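Local coordinates for YJHT (Escherichia coli, PDB 2UVK), which converts the alpha-anomer of N-acetylneuraminic acid to the beta-anomer, speeding mutarotation of this sialic acid in the periplasm, at residues G324-A327 with G328-V332. Sequence-based numbering, arbitrary orientation.
Sequences GETA and GGKAV
T326 and K330 lie side by side on one face of a short, weakly bonded beta hairpin, and K330 O accepts two donors from the threonine. The amide T326 N is 2.9 Å from K330 O, with 154° at the hydrogen, while T326 OG1, 3.3 Å from K330 O, approaches from the other face of its plane. A chi1 of 60° sets OG1 between the backbone N and the carbonyl carbon, within range of that oxygen. V332 N to G324 O, at 2.9 Å, ties the open end. At the turn the bonding is weak: T326 O takes bent bonds from G329 N and K330 N, and positive phi at G328 and G329 suits glycine. Nonpolar contact continues along the T326 side, where CG2 meets V332 CG1 at 3.6 Å, the side chains crossing nearly at right angles. A valine at T326 would probably leave K330 O without its hydroxyl donor, weakening the tie across the hairpin. On the face shared with A331, E325 lies over G329, its CG anti to the backbone N (chi1 -177°) and 3.4 Å from G329 C, the chain extended beyond it; the carboxylate rests against G329, OE2 3.7 Å from G329 CA and hydrogen-bonded to Y285 OH. The E325 side chain lies about 11 Å from that of E209, the predicted proton acceptor. Within the seventh Kelch repeat of this beta-propeller, the hairpin interrupts the path between strands 318-322 and 335-341, while backbone bonds from G324 and V332 to F10 join its open end to the N-terminal segment preceding strand 14-18.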
ATOM      1  N   GLY B 324      26.581   0.818  13.048  1.00 14.84           N
ATOM      2  CA  GLY B 324      26.204  -0.422  12.424  1.00 15.14           C
ATOM      3  C   GLY B 324      26.164  -1.588  13.397  1.00 15.07           C
ATOM      4  O   GLY B 324      26.309  -1.402  14.593  1.00 15.17           O
ATOM      5  N   GLU B 325      25.998  -2.768  12.831  1.00 15.23           N
ATOM      6  CA  GLU B 325      25.891  -4.040  13.538  1.00 16.61           C
ATOM      7  C   GLU B 325      26.933  -4.980  12.927  1.00 17.04           C
ATOM      8  O   GLU B 325      27.164  -4.967  11.710  1.00 15.61           O
ATOM      9  CB  GLU B 325      24.477  -4.573  13.291  1.00 16.71           C
ATOM     10  CG  GLU B 325      24.063  -5.856  13.977  1.00 18.77           C
ATOM     11  CD  GLU B 325      22.744  -6.324  13.425  0.50 17.45           C
ATOM     12  OE1 GLU B 325      21.765  -5.567  13.516  0.50 20.62           O
ATOM     13  OE2 GLU B 325      22.685  -7.432  12.868  0.50 17.19           O
ATOM     14  N   THR B 326      27.570  -5.792  13.772  1.00 18.09           N
ATOM     15  CA  THR B 326      28.587  -6.737  13.348  1.00 20.07           C
ATOM     16  C   THR B 326      28.121  -8.161  13.737  1.00 20.65           C
ATOM     17  O   THR B 326      26.989  -8.341  14.144  1.00 21.90           O
ATOM     18  CB  THR B 326      29.971  -6.338  13.945  1.00 19.73           C
ATOM     19  OG1 THR B 326      29.905  -6.332  15.380  1.00 21.90           O
ATOM     20  CG2 THR B 326      30.400  -4.936  13.467  1.00 21.20           C
ATOM     21  N   ALA B 327      28.978  -9.162  13.559  1.00 22.27           N
ATOM     22  CA  ALA B 327      28.651 -10.564  13.915  1.00 22.99           C
ATOM     23  C   ALA B 327      27.996 -10.689  15.298  1.00 24.04           C
ATOM     24  O   ALA B 327      28.393 -10.025  16.239  1.00 25.09           O
ATOM     25  CB  ALA B 327      29.891 -11.417  13.854  1.00 23.68           C
ATOM     26  N   GLY B 328      26.971 -11.536  15.399  1.00 25.22           N
ATOM     27  CA  GLY B 328      26.221 -11.709  16.665  1.00 25.10           C
ATOM     28  C   GLY B 328      25.203 -10.609  16.921  1.00 25.90           C
ATOM     29  O   GLY B 328      24.637 -10.511  18.020  1.00 26.55           O
ATOM     30  N   GLY B 329      24.965  -9.759  15.921  1.00 25.12           N
ATOM     31  CA  GLY B 329      24.030  -8.653  16.070  1.00 24.82           C
ATOM     32  C   GLY B 329      24.492  -7.512  16.973  1.00 24.04           C
ATOM     33  O   GLY B 329      23.679  -6.704  17.410  1.00 25.08           O
ATOM     34  N   LYS B 330      25.793  -7.437  17.235  1.00 22.79           N
ATOM     35  CA  LYS B 330      26.359  -6.424  18.120  1.00 22.12           C
ATOM     36  C   LYS B 330      26.480  -5.034  17.463  1.00 19.98           C
ATOM     37  O   LYS B 330      27.175  -4.875  16.462  1.00 19.54           O
ATOM     38  CB  LYS B 330      27.730  -6.870  18.595  1.00 23.92           C
ATOM     39  CG  LYS B 330      28.410  -5.917  19.574  1.00 26.68           C
ATOM     40  CD  LYS B 330      29.502  -5.062  18.922  1.00 30.55           C
ATOM     41  CE  LYS B 330      30.371  -4.312  19.943  1.00 31.02           C
ATOM     42  NZ  LYS B 330      29.874  -2.971  20.401  1.00 33.92           N
ATOM     43  N   ALA B 331      25.836  -4.035  18.061  1.00 18.44           N
ATOM     44  CA  ALA B 331      25.928  -2.656  17.592  1.00 18.04           C
ATOM     45  C   ALA B 331      27.317  -2.106  17.902  1.00 18.33           C
ATOM     46  O   ALA B 331      27.922  -2.450  18.931  1.00 19.11           O
ATOM     47  CB  ALA B 331      24.867  -1.805  18.256  1.00 17.44           C
ATOM     48  N   VAL B 332      27.816  -1.217  17.039  1.00 17.59           N
ATOM     49  CA  VAL B 332      29.132  -0.615  17.239  1.00 18.59           C
ATOM     50  C   VAL B 332      29.027   0.911  17.267  1.00 18.17           C
ATOM     51  O   VAL B 332      28.004   1.483  16.915  1.00 17.67           O
ATOM     52  CB  VAL B 332      30.143  -1.092  16.178  1.00 19.30           C
ATOM     53  CG1 VAL B 332      30.310  -2.624  16.241  1.00 20.14           C
ATOM     54  CG2 VAL B 332      29.730  -0.652  14.783  1.00 20.25           C
TER